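Long-range contacts in signal recognition 54 kDa protein (Pyrococcus furiosus, PDB 3DM5), which belongs to the SRP54 family of signal recognition particle proteins and combines a helical bundle, a P-loop domain holding guanosine-5'-diphosphate and a signal peptide binding domain: residues Val117-Arg122 with Asp279-Phe284; Ile244-Leu249 with Ala267-Ile272; Gly112-Val117 with His145-Leu150. All coordinates share one frame; numbering follows the deposited sequence.

How the interactions relate
All three interactions lie in the P-loop domain, around one helix, 113-125, and the sheet it packs on. Interaction 3 takes the first turn of that helix, where the phosphates of GDP sit; interaction 1 takes its middle, the two sharing Val117 with centres about 11 Å apart. Interaction 2 is a strand pair in the sheet, its centre about 10 Å from that of interaction 1. These two touch where strand 281-283 runs beside 269-273, with a probable hydrogen bond of 2.8 Å from Phe284 N to Lys270 O. Interactions 2 and 3, centres about 17 Å apart, hold GDP at its base and its phosphates respectively, and Lys119 of interaction 1 also reaches GDP.

Interaction 1. Residues Val117-Arg122 with Asp279-Phe284; sequences VAKLAR and DDIEPF
Lys119 and Ile281 carry most of this contact. The lysine runs out over the isoleucine with its CB 3.8 Å from Ile281 CG2, and further along its CD passes 4.0 Å from Ile281 CB. CG stands opposite the lysine's own carbonyl carbon (chi1 -68°) and the chain is extended from there on, which carries the ammonium past the isoleucine to the backbone behind it. There Lys119 NZ gives a 2.8 Å hydrogen bond to Asp280 O, coming from above the carbonyl plane, 48° out of it. Gly275 O is a second acceptor for NZ, so two backbone carbonyls hold the charge; Asp280 OD2, at 5.3 Å from Lys119 NZ, may add some electrostatic attraction. Lys119 also touches GDP. Asp280 presents its carbonyl from the centre of an inverse gamma turn.

One helical turn on, Arg122 is tied more loosely. Asp279 OD1 lies at the edge of the guanidinium, 4.0 Å from Arg122 NE, a long salt bridge with the two planes 63° apart; NH1 bonds instead to Gln125. Around this first shell, Leu120 and Ile281 both rest on Phe271 of the neighbouring strand.

Within this chain, strand 281-283 is an outermost strand of the sheet and runs antiparallel to 269-273. The arrangement is that of a P-loop domain, where the helix after the P-loop covers one face of the sheet.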
# COMPACT_ATOMS: atom_id res chain seq x y z
N VAL A 117 -22.67 25.64 1.76
CA VAL A 117 -23.55 26.78 1.55
C VAL A 117 -22.68 27.94 1.09
O VAL A 117 -23.05 28.67 0.17
CB VAL A 117 -24.37 27.14 2.82
CG1 VAL A 117 -24.93 28.56 2.76
CG2 VAL A 117 -25.47 26.12 3.04
N ALA A 118 -21.51 28.09 1.71
CA ALA A 118 -20.56 29.16 1.35
C ALA A 118 -19.98 28.96 -0.03
O ALA A 118 -19.84 29.92 -0.80
CB ALA A 118 -19.44 29.25 2.38
N LYS A 119 -19.62 27.71 -0.34
CA LYS A 119 -19.06 27.38 -1.64
C LYS A 119 -20.00 27.74 -2.77
O LYS A 119 -19.59 28.33 -3.78
CB LYS A 119 -18.71 25.88 -1.71
CG LYS A 119 -17.56 25.45 -0.80
CD LYS A 119 -17.38 23.96 -0.91
CE LYS A 119 -16.26 23.43 -0.04
NZ LYS A 119 -15.98 22.02 -0.47
N LEU A 120 -21.27 27.36 -2.60
CA LEU A 120 -22.32 27.65 -3.57
C LEU A 120 -22.58 29.17 -3.70
O LEU A 120 -22.69 29.70 -4.79
CB LEU A 120 -23.59 26.89 -3.21
CG LEU A 120 -24.63 26.70 -4.31
CD1 LEU A 120 -24.03 26.05 -5.53
CD2 LEU A 120 -25.76 25.89 -3.76
N ALA A 121 -22.62 29.87 -2.58
CA ALA A 121 -22.78 31.32 -2.64
C ALA A 121 -21.64 31.96 -3.42
O ALA A 121 -21.86 32.78 -4.32
CB ALA A 121 -22.85 31.90 -1.24
N ARG A 122 -20.41 31.56 -3.08
CA ARG A 122 -19.23 32.10 -3.75
C ARG A 122 -19.19 31.72 -5.24
O ARG A 122 -18.79 32.54 -6.07
CB ARG A 122 -17.95 31.62 -3.05
CG ARG A 122 -16.66 31.89 -3.83
CD ARG A 122 -16.40 33.38 -4.00
NE ARG A 122 -15.14 33.63 -4.70
CZ ARG A 122 -14.80 34.79 -5.24
NH1 ARG A 122 -15.63 35.82 -5.17
NH2 ARG A 122 -13.63 34.93 -5.86
N ASP A 279 -13.45 27.45 -2.48
CA ASP A 279 -13.48 27.26 -3.92
C ASP A 279 -13.52 25.78 -4.29
O ASP A 279 -13.61 25.43 -5.47
CB ASP A 279 -12.27 27.95 -4.55
CG ASP A 279 -12.32 29.47 -4.40
OD1 ASP A 279 -13.26 30.11 -4.94
OD2 ASP A 279 -11.41 30.02 -3.74
N ASP A 280 -13.47 24.92 -3.28
CA ASP A 280 -13.35 23.48 -3.52
C ASP A 280 -14.68 22.84 -3.85
O ASP A 280 -15.10 21.90 -3.17
CB ASP A 280 -12.72 22.79 -2.30
CG ASP A 280 -11.25 23.17 -2.10
OD1 ASP A 280 -10.58 23.51 -3.09
OD2 ASP A 280 -10.77 23.12 -0.95
N ILE A 281 -15.33 23.35 -4.89
CA ILE A 281 -16.61 22.84 -5.39
C ILE A 281 -16.59 22.89 -6.92
O ILE A 281 -16.11 23.84 -7.50
CB ILE A 281 -17.78 23.69 -4.87
CG1 ILE A 281 -19.12 23.17 -5.38
CG2 ILE A 281 -17.61 25.12 -5.29
CD1 ILE A 281 -20.31 23.57 -4.53
N GLU A 282 -17.11 21.86 -7.57
CA GLU A 282 -17.18 21.88 -9.02
C GLU A 282 -18.53 21.35 -9.52
O GLU A 282 -19.12 20.46 -8.91
CB GLU A 282 -15.98 21.13 -9.62
CG GLU A 282 -16.06 19.63 -9.49
CD GLU A 282 -15.01 18.92 -10.34
OE1 GLU A 282 -13.80 19.17 -10.13
OE2 GLU A 282 -15.40 18.09 -11.21
N PRO A 283 -19.07 21.94 -10.61
CA PRO A 283 -20.34 21.42 -11.09
C PRO A 283 -20.15 20.00 -11.59
O PRO A 283 -19.05 19.64 -12.01
CB PRO A 283 -20.70 22.37 -12.23
CG PRO A 283 -19.87 23.58 -12.02
CD PRO A 283 -18.62 23.11 -11.37
N PHE A 284 -21.22 19.21 -11.54
CA PHE A 284 -21.13 17.82 -11.92
C PHE A 284 -21.76 17.60 -13.28
O PHE A 284 -22.96 17.83 -13.50
CB PHE A 284 -21.77 16.92 -10.87
CG PHE A 284 -21.47 15.45 -11.07
CD1 PHE A 284 -20.22 14.93 -10.79
CD2 PHE A 284 -22.46 14.59 -11.52
CE1 PHE A 284 -19.95 13.57 -10.96
CE2 PHE A 284 -22.19 13.24 -11.70
CZ PHE A 284 -20.94 12.73 -11.41

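Interaction 2. Residues Ile244-Leu249 with Ala267-Ile272. With GDP (guanosine-5'-diphosphate), chain J.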
# COMPACT_ATOMS: atom_id res chain seq x y z
N ILE A 244 -28.91 17.12 -5.41
CA ILE A 244 -27.92 16.64 -4.45
C ILE A 244 -26.57 17.27 -4.69
O ILE A 244 -26.14 17.43 -5.84
CB ILE A 244 -27.75 15.09 -4.61
CG1 ILE A 244 -29.11 14.39 -4.70
CG2 ILE A 244 -26.89 14.50 -3.49
CD1 ILE A 244 -29.77 14.24 -3.38
N ILE A 245 -25.90 17.65 -3.61
CA ILE A 245 -24.48 17.91 -3.67
C ILE A 245 -23.78 16.86 -2.83
O ILE A 245 -24.18 16.59 -1.69
CB ILE A 245 -24.11 19.30 -3.18
CG1 ILE A 245 -24.60 20.35 -4.18
CG2 ILE A 245 -22.58 19.41 -2.99
CD1 ILE A 245 -24.61 21.78 -3.62
N VAL A 246 -22.76 16.24 -3.40
CA VAL A 246 -21.99 15.22 -2.70
C VAL A 246 -20.65 15.80 -2.28
O VAL A 246 -19.90 16.30 -3.13
CB VAL A 246 -21.79 14.00 -3.60
CG1 VAL A 246 -20.96 12.96 -2.89
CG2 VAL A 246 -23.14 13.43 -3.99
N THR A 247 -20.36 15.77 -0.99
CA THR A 247 -19.14 16.42 -0.49
C THR A 247 -18.02 15.42 -0.21
O THR A 247 -18.25 14.21 -0.20
CB THR A 247 -19.38 17.19 0.81
OG1 THR A 247 -19.91 16.29 1.78
CG2 THR A 247 -20.33 18.34 0.59
N LYS A 248 -16.82 15.96 0.03
CA LYS A 248 -15.70 15.19 0.53
C LYS A 248 -15.34 14.06 -0.43
O LYS A 248 -15.05 12.94 0.00
CB LYS A 248 -16.03 14.62 1.91
CG LYS A 248 -16.41 15.68 2.90
CD LYS A 248 -16.77 15.09 4.26
CE LYS A 248 -17.05 16.19 5.29
NZ LYS A 248 -17.52 15.64 6.62
N LEU A 249 -15.38 14.33 -1.74
CA LEU A 249 -14.97 13.33 -2.70
C LEU A 249 -13.43 13.24 -2.75
O LEU A 249 -12.85 12.22 -3.15
CB LEU A 249 -15.57 13.60 -4.09
CG LEU A 249 -17.07 13.30 -4.30
CD1 LEU A 249 -17.34 13.16 -5.76
CD2 LEU A 249 -17.51 12.05 -3.60
N ALA A 267 -32.05 10.97 -8.53
CA ALA A 267 -31.83 12.33 -8.09
C ALA A 267 -30.62 12.93 -8.79
O ALA A 267 -29.59 12.27 -8.96
CB ALA A 267 -31.69 12.38 -6.58
N PRO A 268 -30.73 14.20 -9.19
CA PRO A 268 -29.68 14.89 -9.93
C PRO A 268 -28.56 15.36 -9.01
O PRO A 268 -28.86 16.05 -8.02
CB PRO A 268 -30.40 16.11 -10.50
CG PRO A 268 -31.71 16.18 -9.83
CD PRO A 268 -31.82 15.09 -8.82
N ILE A 269 -27.32 14.98 -9.32
CA ILE A 269 -26.16 15.52 -8.63
C ILE A 269 -25.74 16.75 -9.41
O ILE A 269 -25.41 16.64 -10.60
CB ILE A 269 -24.99 14.54 -8.62
CG1 ILE A 269 -25.42 13.20 -8.01
CG2 ILE A 269 -23.82 15.12 -7.85
CD1 ILE A 269 -24.55 12.07 -8.43
N LYS A 270 -25.74 17.92 -8.74
CA LYS A 270 -25.42 19.18 -9.40
C LYS A 270 -23.98 19.68 -9.13
O LYS A 270 -23.35 20.27 -9.99
CB LYS A 270 -26.42 20.24 -9.00
CG LYS A 270 -27.86 19.76 -9.07
CD LYS A 270 -28.62 20.41 -10.20
CE LYS A 270 -30.10 19.97 -10.22
NZ LYS A 270 -30.99 20.97 -10.87
N PHE A 271 -23.46 19.44 -7.93
CA PHE A 271 -22.08 19.79 -7.64
C PHE A 271 -21.44 18.72 -6.79
O PHE A 271 -22.13 17.91 -6.18
CB PHE A 271 -21.99 21.11 -6.85
CG PHE A 271 -22.65 22.28 -7.53
CD1 PHE A 271 -24.04 22.42 -7.49
CD2 PHE A 271 -21.90 23.25 -8.16
CE1 PHE A 271 -24.66 23.50 -8.10
CE2 PHE A 271 -22.51 24.34 -8.76
CZ PHE A 271 -23.91 24.46 -8.73
N ILE A 272 -20.12 18.74 -6.74
CA ILE A 272 -19.40 17.90 -5.80
C ILE A 272 -18.49 18.79 -5.00
O ILE A 272 -17.97 19.76 -5.52
CB ILE A 272 -18.60 16.80 -6.52
CG1 ILE A 272 -17.72 17.37 -7.63
CG2 ILE A 272 -19.55 15.75 -7.08
CD1 ILE A 272 -16.69 16.40 -8.15
PB GDP J . -21.75 20.71 8.93
O1B GDP J . -21.72 19.51 8.05
O2B GDP J . -22.20 20.29 10.30
O3B GDP J . -22.67 21.74 8.34
O3A GDP J . -20.26 21.29 9.20
PA GDP J . -19.16 21.70 8.11
O1A GDP J . -18.05 22.48 8.75
O2A GDP J . -19.74 22.48 6.96
O5' GDP J . -18.57 20.27 7.67
C5' GDP J . -17.89 19.53 8.68
C4' GDP J . -16.46 19.20 8.25
O4' GDP J . -16.37 18.66 6.91
C3' GDP J . -15.58 20.43 8.29
O3' GDP J . -14.36 20.01 8.92
C2' GDP J . -15.36 20.79 6.83
O2' GDP J . -14.09 21.33 6.58
C1' GDP J . -15.41 19.44 6.16
N9 GDP J . -15.81 19.48 4.74
C8 GDP J . -16.94 19.95 4.19
N7 GDP J . -16.93 19.76 2.85
C5 GDP J . -15.78 19.13 2.54
C6 GDP J . -15.10 18.62 1.32
O6 GDP J . -15.62 18.70 0.18
N1 GDP J . -13.89 18.06 1.47
C2 GDP J . -13.30 17.93 2.66
N2 GDP J . -12.08 17.34 2.73
N3 GDP J . -13.85 18.36 3.81
C4 GDP J . -15.05 18.96 3.80
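Ile245 lies against Phe271 across two parallel strands, and its side chain can be traced outward. CB is 3.9 Å from Phe271 O. From there the chain forks: CG2 stays by the backbone, 3.6 Å from Phe271 O, while CG1, opposite the isoleucine's carbonyl carbon (chi1 -70°), packs 3.8 Å from Phe271 CB. At the tip, Ile245 CD1 reaches Phe271 CD1 at 4.0 Å, coming to the ring at a slant. Thr116 and Leu120 of helix 113-125 cover this face of the sheet.

On the other face, Ile244, Val246 and Ile269 pack on helix 255-263, the crossover helix of a beta-alpha-beta unit, and Ile272 lies on the same face. Leu249 and Ile272 cross at about a right angle, with Leu249 CD1 3.7 Å from Ile272 CG2. The backbones are joined by Ile244 N to Pro268 O and by a straight bond of 3.0 Å from Lys270 N to Ile244 O, followed by a weak one from Val246 N to Phe271 O. Ile244 faces Ile269 but Val246 faces Ile272, so the second strand spends an extra residue.

Past the strand end, Lys248 N donates a 3.0 Å bond to GDP O6, and Lys248 CG lies over the guanine face, 3.5 Å from GDP C5. The chemistry thus divides: an apolar, hydrogen-bonded strand pair behind, and at its end a backbone N-H matched to the O6 acceptor of a guanine.

Interaction 3. Residues Gly112-Val117 with His145-Leu150; sequences GKTTTV and HQLRQL. With GDP (guanosine-5'-diphosphate), chain J; SO4 (sulfate ion), chain E; SO4 (sulfate ion), chain L.
GDP O3B is gripped twice by Thr114, whose OG1 lies 2.6 Å and whose N lies 2.9 Å from it, while the same residue turns CG2 to Gln146. With OG1 placed beside the backbone N (chi1 -44°), the methyl points across the contact, and Thr114 CG2 and Gln146 CD meet at 3.5 Å from opposite directions. Thr115 repeats the double grip on GDP O2A, through its N and OG1. Gln146, fully extended, continues past the methyl: its NE2 bonds to GDP O1A at 3.0 Å (161° at the hydrogen), and Arg140 takes its OE1. The amide is therefore fixed at both ends, and both helices hold the alpha phosphate. Gly112 N adds a bond of 2.6 Å to GDP O1B, as expected of a P-loop at the N-terminus of its helix.

Behind the phosphates the contact turns apolar. Leu147 CD2 rests against both Thr114 O and Val117 CG1, 3.8 Å from the latter, and Leu150 CD1 lies over Thr115 CA. The two helical segments run in similar directions, 37° apart. Leu147 also meets strands 131-135, 157-159 and 185-189, and Thr116 faces strand 242-247, so both helices pack on the same central sheet.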
# COMPACT_ATOMS: atom_id res chain seq x y z
N GLY A 112 -21.03 18.44 5.76
CA GLY A 112 -20.34 19.53 5.11
C GLY A 112 -21.30 20.56 4.53
O GLY A 112 -20.94 21.30 3.62
N LYS A 113 -22.53 20.61 5.05
CA LYS A 113 -23.56 21.54 4.58
C LYS A 113 -23.20 23.02 4.77
O LYS A 113 -23.22 23.80 3.81
CB LYS A 113 -24.88 21.27 5.29
CG LYS A 113 -26.01 22.14 4.81
CD LYS A 113 -27.27 21.85 5.59
CE LYS A 113 -27.36 22.65 6.90
NZ LYS A 113 -26.39 22.21 7.93
N THR A 114 -22.88 23.43 6.00
CA THR A 114 -22.50 24.81 6.24
C THR A 114 -21.48 25.26 5.18
O THR A 114 -21.70 26.25 4.46
CB THR A 114 -21.90 25.05 7.65
OG1 THR A 114 -22.66 24.37 8.65
CG2 THR A 114 -21.89 26.51 7.97
N THR A 115 -20.37 24.52 5.08
CA THR A 115 -19.31 24.84 4.12
C THR A 115 -19.83 24.87 2.69
O THR A 115 -19.54 25.80 1.93
CB THR A 115 -18.15 23.81 4.20
OG1 THR A 115 -17.73 23.65 5.56
CG2 THR A 115 -16.97 24.29 3.37
N THR A 116 -20.59 23.85 2.31
CA THR A 116 -21.17 23.85 0.98
C THR A 116 -22.06 25.09 0.72
O THR A 116 -22.16 25.56 -0.41
CB THR A 116 -21.94 22.56 0.71
OG1 THR A 116 -21.14 21.44 1.09
CG2 THR A 116 -22.35 22.46 -0.76
N VAL A 117 -22.67 25.64 1.76
CA VAL A 117 -23.55 26.78 1.55
C VAL A 117 -22.68 27.94 1.09
O VAL A 117 -23.05 28.67 0.17
CB VAL A 117 -24.37 27.14 2.82
CG1 VAL A 117 -24.93 28.56 2.76
CG2 VAL A 117 -25.47 26.12 3.04
N HIS A 145 -21.84 32.24 12.63
CA HIS A 145 -20.47 32.76 12.65
C HIS A 145 -19.52 32.08 11.68
O HIS A 145 -18.71 32.75 11.06
CB HIS A 145 -19.91 32.76 14.05
CG HIS A 145 -20.44 33.88 14.90
ND1 HIS A 145 -20.25 35.20 14.56
CD2 HIS A 145 -21.18 33.86 16.03
CE1 HIS A 145 -20.84 35.96 15.47
NE2 HIS A 145 -21.41 35.18 16.37
N GLN A 146 -19.63 30.76 11.54
CA GLN A 146 -18.87 30.03 10.52
C GLN A 146 -19.11 30.57 9.10
O GLN A 146 -18.19 30.64 8.29
CB GLN A 146 -19.19 28.55 10.58
CG GLN A 146 -18.55 27.76 9.46
CD GLN A 146 -18.78 26.28 9.62
OE1 GLN A 146 -19.33 25.83 10.62
NE2 GLN A 146 -18.35 25.50 8.63
N LEU A 147 -20.35 30.93 8.81
CA LEU A 147 -20.69 31.48 7.50
C LEU A 147 -20.11 32.87 7.36
O LEU A 147 -19.61 33.22 6.30
CB LEU A 147 -22.22 31.49 7.27
CG LEU A 147 -22.95 30.16 7.02
CD1 LEU A 147 -24.45 30.34 7.16
CD2 LEU A 147 -22.61 29.52 5.66
N ARG A 148 -20.19 33.67 8.43
CA ARG A 148 -19.56 34.99 8.45
C ARG A 148 -18.05 34.86 8.13
O ARG A 148 -17.51 35.58 7.28
CB ARG A 148 -19.72 35.68 9.81
CG ARG A 148 -21.13 36.12 10.20
CD ARG A 148 -21.65 37.13 9.21
NE ARG A 148 -20.89 38.37 9.20
CZ ARG A 148 -20.82 39.23 10.21
NH1 ARG A 148 -21.45 38.98 11.35
NH2 ARG A 148 -20.12 40.34 10.10
N GLN A 149 -17.40 33.95 8.85
CA GLN A 149 -16.00 33.59 8.61
C GLN A 149 -15.70 33.26 7.14
O GLN A 149 -14.74 33.76 6.56
CB GLN A 149 -15.59 32.41 9.52
CG GLN A 149 -14.40 31.61 9.02
CD GLN A 149 -14.40 30.17 9.52
OE1 GLN A 149 -15.18 29.81 10.40
NE2 GLN A 149 -13.54 29.35 8.97
N LEU A 150 -16.53 32.42 6.52
CA LEU A 150 -16.27 32.02 5.14
C LEU A 150 -16.61 33.11 4.11
O LEU A 150 -16.05 33.13 3.01
CB LEU A 150 -17.04 30.74 4.79
CG LEU A 150 -16.77 29.50 5.65
CD1 LEU A 150 -17.76 28.36 5.38
CD2 LEU A 150 -15.35 29.05 5.42
PB GDP J . -21.75 20.71 8.93
O1B GDP J . -21.72 19.51 8.05
O2B GDP J . -22.20 20.29 10.30
O3B GDP J . -22.67 21.74 8.34
O3A GDP J . -20.26 21.29 9.20
PA GDP J . -19.16 21.70 8.11
O1A GDP J . -18.05 22.48 8.75
O2A GDP J . -19.74 22.48 6.96
O5' GDP J . -18.57 20.27 7.67
C5' GDP J . -17.89 19.53 8.68
C4' GDP J . -16.46 19.20 8.25
O4' GDP J . -16.37 18.66 6.91
C3' GDP J . -15.58 20.43 8.29
O3' GDP J . -14.36 20.01 8.92
C2' GDP J . -15.36 20.79 6.83
O2' GDP J . -14.09 21.33 6.58
C1' GDP J . -15.41 19.44 6.16
N9 GDP J . -15.81 19.48 4.74
C8 GDP J . -16.94 19.95 4.19
N7 GDP J . -16.93 19.76 2.85
C5 GDP J . -15.78 19.13 2.54
C6 GDP J . -15.10 18.62 1.32
O6 GDP J . -15.62 18.70 0.18
N1 GDP J . -13.89 18.06 1.47
C2 GDP J . -13.30 17.93 2.66
N2 GDP J . -12.08 17.34 2.73
N3 GDP J . -13.85 18.36 3.81
C4 GDP J . -15.05 18.96 3.80
S SO4 E . -23.47 38.31 17.63
O1 SO4 E . -23.52 39.01 18.92
O2 SO4 E . -22.20 38.64 16.99
O3 SO4 E . -23.59 36.86 17.85
O4 SO4 E . -24.56 38.74 16.76
S SO4 L . -19.28 41.91 13.46
O1 SO4 L . -20.46 42.42 12.74
O2 SO4 L . -18.21 41.69 12.48
O3 SO4 L . -18.82 42.85 14.48
O4 SO4 L . -19.65 40.68 14.16